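Nickel-dependent hydrogenase large subunit (Allochromatium vinosum, PDB 3MYR) probably recycles hydrogen gas as the large subunit of a membrane-bound [NiFe] hydrogenase, oxidising H2 at a nickel-iron centre and passing the electrons to an acceptor. Local coordinates at residues B[333-338]-B[347-352]; B[400-405]-B[437-442]. All coordinates share one frame; numbering follows the deposited sequence.

Contact 1. Residues B[333-338]-B[347-352]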
# COMPACT_ATOMS: atom_id res chain seq x y z
N TYR B 333 -11.35 -13.02 -17.00
CA TYR B 333 -10.59 -14.23 -16.75
C TYR B 333 -11.34 -15.40 -17.43
O TYR B 333 -12.59 -15.34 -17.69
CB TYR B 333 -10.45 -14.54 -15.24
CG TYR B 333 -9.59 -13.53 -14.51
CD1 TYR B 333 -10.18 -12.42 -13.86
CD2 TYR B 333 -8.19 -13.63 -14.54
CE1 TYR B 333 -9.40 -11.45 -13.24
CE2 TYR B 333 -7.39 -12.66 -13.93
CZ TYR B 333 -8.00 -11.55 -13.30
OH TYR B 333 -7.25 -10.58 -12.64
N GLU B 334 -10.57 -16.44 -17.68
CA GLU B 334 -11.13 -17.69 -18.19
C GLU B 334 -10.84 -18.83 -17.17
O GLU B 334 -9.72 -18.96 -16.66
CB GLU B 334 -10.46 -17.96 -19.55
CG GLU B 334 -11.20 -18.86 -20.48
CD GLU B 334 -12.40 -18.18 -21.16
OE1 GLU B 334 -13.46 -18.83 -21.24
OE2 GLU B 334 -12.29 -17.02 -21.63
N TYR B 335 -11.87 -19.59 -16.82
CA TYR B 335 -11.72 -20.77 -15.97
C TYR B 335 -11.94 -22.00 -16.87
O TYR B 335 -12.96 -22.11 -17.54
CB TYR B 335 -12.79 -20.81 -14.86
CG TYR B 335 -12.56 -19.98 -13.62
CD1 TYR B 335 -11.36 -19.26 -13.43
CD2 TYR B 335 -13.55 -19.90 -12.63
CE1 TYR B 335 -11.16 -18.49 -12.28
CE2 TYR B 335 -13.35 -19.14 -11.47
CZ TYR B 335 -12.14 -18.46 -11.31
OH TYR B 335 -11.92 -17.78 -10.16
N SER B 336 -11.02 -22.96 -16.80
CA SER B 336 -11.16 -24.21 -17.53
C SER B 336 -12.34 -25.01 -17.04
O SER B 336 -12.85 -25.83 -17.78
CB SER B 336 -9.86 -25.04 -17.40
OG SER B 336 -9.74 -25.45 -16.08
N VAL B 337 -12.83 -24.78 -15.82
CA VAL B 337 -14.02 -25.52 -15.37
C VAL B 337 -15.30 -24.85 -15.84
O VAL B 337 -16.39 -25.38 -15.60
CB VAL B 337 -14.01 -25.75 -13.83
CG1 VAL B 337 -12.77 -26.65 -13.41
CG2 VAL B 337 -13.97 -24.40 -13.07
N GLY B 338 -15.21 -23.70 -16.50
CA GLY B 338 -16.42 -22.96 -16.88
C GLY B 338 -16.50 -21.65 -16.11
O GLY B 338 -16.21 -21.62 -14.91
N GLU B 347 -7.39 -24.21 -5.73
CA GLU B 347 -7.65 -24.62 -7.13
C GLU B 347 -7.84 -23.40 -8.04
O GLU B 347 -8.35 -23.51 -9.16
CB GLU B 347 -8.90 -25.47 -7.17
CG GLU B 347 -8.71 -26.76 -6.41
CD GLU B 347 -10.03 -27.50 -6.17
OE1 GLU B 347 -10.10 -28.68 -6.58
OE2 GLU B 347 -10.99 -26.89 -5.58
N GLY B 348 -7.36 -22.24 -7.58
CA GLY B 348 -7.59 -20.97 -8.29
C GLY B 348 -6.93 -21.01 -9.64
O GLY B 348 -5.95 -21.74 -9.81
N GLN B 349 -7.39 -20.17 -10.55
CA GLN B 349 -6.76 -20.10 -11.88
C GLN B 349 -6.73 -18.64 -12.26
O GLN B 349 -7.70 -17.90 -11.93
CB GLN B 349 -7.63 -20.83 -12.94
CG GLN B 349 -7.74 -22.33 -12.75
CD GLN B 349 -8.64 -22.97 -13.83
OE1 GLN B 349 -8.78 -22.45 -14.96
NE2 GLN B 349 -9.23 -24.11 -13.50
N THR B 350 -5.65 -18.22 -12.94
CA THR B 350 -5.45 -16.81 -13.29
C THR B 350 -5.04 -16.79 -14.77
O THR B 350 -3.85 -16.80 -15.10
CB THR B 350 -4.40 -16.10 -12.34
OG1 THR B 350 -4.83 -16.26 -10.98
CG2 THR B 350 -4.35 -14.61 -12.62
N ASN B 351 -6.05 -16.96 -15.64
CA ASN B 351 -5.83 -16.95 -17.08
C ASN B 351 -6.48 -15.66 -17.61
O ASN B 351 -7.70 -15.54 -17.59
CB ASN B 351 -6.51 -18.16 -17.77
CG ASN B 351 -6.07 -19.52 -17.15
OD1 ASN B 351 -4.88 -19.80 -17.08
ND2 ASN B 351 -7.02 -20.31 -16.70
N LEU B 352 -5.67 -14.70 -18.02
CA LEU B 352 -6.17 -13.34 -18.34
C LEU B 352 -6.94 -13.37 -19.66
O LEU B 352 -6.42 -13.87 -20.64
CB LEU B 352 -5.01 -12.33 -18.49
CG LEU B 352 -3.95 -12.27 -17.38
CD1 LEU B 352 -3.04 -11.02 -17.55
CD2 LEU B 352 -4.64 -12.17 -16.06
O HOH W 1 -8.73 -17.39 -14.58
O HOH W 2 -9.34 -18.42 -9.11

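Contact 2. Residues B[400-405]-B[437-442]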
# COMPACT_ATOMS: atom_id res chain seq x y z
N THR B 400 -17.62 -9.77 20.26
CA THR B 400 -16.99 -10.80 21.10
C THR B 400 -16.61 -10.22 22.47
O THR B 400 -15.81 -10.83 23.19
CB THR B 400 -15.70 -11.42 20.45
OG1 THR B 400 -14.76 -10.39 20.09
CG2 THR B 400 -16.04 -12.17 19.15
N GLY B 401 -17.09 -9.03 22.82
CA GLY B 401 -16.85 -8.56 24.18
C GLY B 401 -15.45 -8.01 24.46
O GLY B 401 -15.04 -7.97 25.61
N HIS B 402 -14.72 -7.53 23.45
CA HIS B 402 -13.42 -6.85 23.70
C HIS B 402 -13.69 -5.56 24.45
O HIS B 402 -14.42 -4.69 23.91
CB HIS B 402 -12.66 -6.59 22.39
CG HIS B 402 -11.32 -5.91 22.56
ND1 HIS B 402 -10.11 -6.60 22.58
CD2 HIS B 402 -11.00 -4.60 22.64
CE1 HIS B 402 -9.12 -5.74 22.72
NE2 HIS B 402 -9.63 -4.52 22.75
N ASP B 403 -13.11 -5.41 25.65
CA ASP B 403 -13.56 -4.34 26.54
C ASP B 403 -13.22 -2.96 25.99
O ASP B 403 -14.03 -2.03 26.03
CB ASP B 403 -12.99 -4.46 27.94
CG ASP B 403 -13.76 -5.48 28.82
OD1 ASP B 403 -14.94 -5.82 28.58
OD2 ASP B 403 -13.15 -5.92 29.79
N GLN B 404 -11.97 -2.80 25.56
CA GLN B 404 -11.57 -1.50 25.08
C GLN B 404 -12.37 -1.11 23.81
O GLN B 404 -12.84 0.04 23.72
CB GLN B 404 -10.06 -1.47 24.79
CG GLN B 404 -9.57 -0.17 24.22
CD GLN B 404 -8.08 -0.19 23.91
OE1 GLN B 404 -7.50 -1.26 23.64
NE2 GLN B 404 -7.45 0.97 23.96
N ALA B 405 -12.56 -2.06 22.88
CA ALA B 405 -13.33 -1.79 21.67
C ALA B 405 -14.75 -1.37 22.00
O ALA B 405 -15.32 -0.47 21.38
CB ALA B 405 -13.33 -2.99 20.71
N SER B 437 -6.97 1.82 15.19
CA SER B 437 -5.60 2.42 15.39
C SER B 437 -5.25 2.66 16.85
O SER B 437 -4.12 2.43 17.27
CB SER B 437 -5.42 3.76 14.67
OG SER B 437 -5.68 3.55 13.29
N LYS B 438 -6.21 3.15 17.61
CA LYS B 438 -6.00 3.35 19.04
C LYS B 438 -5.80 1.98 19.74
O LYS B 438 -4.94 1.81 20.64
CB LYS B 438 -7.22 4.09 19.64
CG LYS B 438 -7.26 4.13 21.21
CD LYS B 438 -5.89 4.69 21.78
CE LYS B 438 -6.01 5.02 23.31
NZ LYS B 438 -4.60 5.41 23.81
N ILE B 439 -6.55 0.99 19.34
CA ILE B 439 -6.41 -0.31 20.00
C ILE B 439 -5.00 -0.86 19.70
O ILE B 439 -4.36 -1.41 20.57
CB ILE B 439 -7.50 -1.30 19.52
CG1 ILE B 439 -8.89 -0.84 20.07
CG2 ILE B 439 -7.14 -2.79 19.96
CD1 ILE B 439 -10.03 -1.65 19.52
N LEU B 440 -4.53 -0.70 18.46
CA LEU B 440 -3.26 -1.32 18.05
C LEU B 440 -2.11 -0.57 18.68
O LEU B 440 -1.08 -1.15 19.05
CB LEU B 440 -3.10 -1.28 16.54
CG LEU B 440 -3.82 -2.45 15.92
CD1 LEU B 440 -3.89 -2.27 14.44
CD2 LEU B 440 -2.98 -3.66 16.20
N VAL B 441 -2.21 0.74 18.71
CA VAL B 441 -1.11 1.50 19.27
C VAL B 441 -0.91 1.22 20.77
O VAL B 441 0.22 1.06 21.17
CB VAL B 441 -1.19 3.04 18.96
CG1 VAL B 441 -1.99 3.78 20.03
CG2 VAL B 441 0.16 3.55 18.85
N ASP B 442 -1.97 1.01 21.55
CA ASP B 442 -1.85 0.55 22.92
C ASP B 442 -1.27 -0.84 23.01
O ASP B 442 -0.58 -1.10 23.93
CB ASP B 442 -3.21 0.55 23.67
CG ASP B 442 -3.78 1.98 23.87
OD1 ASP B 442 -4.95 2.13 24.30
OD2 ASP B 442 -3.02 2.97 23.62
O HOH W 3 -5.11 -2.57 22.86

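Contact 1. Residues B[333-338]-B[347-352]
Tyr333 and Leu352 pair in a single beta bridge inside the long loop between strands 324-327 and 378-381, and from there the two segments run roughly antiparallel, with side-chain amides replacing backbone partners where the chains diverge. Backbone bonding is brief: Glu334 N donates to Asn351 O over 3.0 Å, in the carbonyl plane, and the CA of Tyr333 leans on the same oxygen. Amide bonding carries on from it. Asn351 ND2 reaches Glu334 O, which lies close to the plane of the Asn351 amide, while ND2 is tilted 31° from the carbonyl plane of Glu334. Gln349, with its chain extended beyond CG (chi2 179°), delivers both ends of its amide to Ser336: OE1 takes the backbone N at 2.9 Å, an almost straight bond (173°), and NE2 gives to OG at 3.0 Å. Two bonds to one residue fix the rotation of the amide at the start of the type I turn Tyr335-Gly338. With an alanine in place of Gln349 both bonds are lost, and the Ser336 N-H would probably be left without its acceptor. The closest apolar contact is at one end, where Tyr333 CE2 lies 3.5 Å from Leu352 CD2 and also touches the methyl of Thr350, the three side chains pointing the same way. Leu352 also packs on Phe85 of the small subunit, whereas the hydroxyl of Thr350 turns to Glu42, a ligand of the magnesium ion. Water fills in between the chains: one molecule donates to Glu334 O at 2.8 Å and, weakly, to Gln349 O, while accepting from Asn351 N; a second accepts from Gln349 N and donates at 2.9 Å to Tyr335 OH, a hydroxyl also hydrogen-bonded to Glu326 O.

Contact 2. Residues B[400-405]-B[437-442]
Gln404 NE2 donates to Asp442 OD1 over 2.8 Å, while OD2 of that carboxylate is held by Arg250 and by Lys438 NZ, one helical turn earlier, which also forms a salt bridge with Asp254. Amide and carboxylate planes are only 11° apart, yet the bond is bent (138°) and meets OD1 on its anti side; the lysine takes the syn lone pair of OD2. The gathered cations probably favour an ionised Asp442. Gln404 reaches this far because CG stands anti to its backbone N (chi1 177°) and the chain stays extended. A water donates to Gln404 OE1 and, at 2.7 Å, to Ile439 O, bridging the two segments. Ile439 runs alongside Gln404, pointing the other way, with Ile439 CG1 3.9 Å from Gln404 OE1. Ile439 CD1 packs on Ala405 CB, and Ile439 CG2 approaches His402 NE2 at 4.1 Å. A Schellman motif with Gly401 as its C-prime residue ends helix 390-399, and His402 is the N-cap residue of helix 403-416. The contact thus sets this corner against the long helix 426-456, with Leu397 and Leu408 also packing on Ile439 and helices 86-112 and 236-265 covering other sides of 437-442.

In the fold
From the N terminus the chain passes the helices 86-112 and 236-265 before it reaches strand 324-327 and the long loop that follows. Contact 1 closes within that loop, only eight residues separating its segments, and ties it down beside the magnesium site. Strand 378-381 and helix 390-399 come next, and contact 2 then closes a longer, largely helical loop of 31 residues, bringing the start of helix 403-416 to the middle of helix 426-456. The two are in series, neither nested nor crossed. Their centres lie 40 Å apart, on opposite sides of the chain's centre: contact 1 belongs to a peripheral loop region, contact 2 to the helical part.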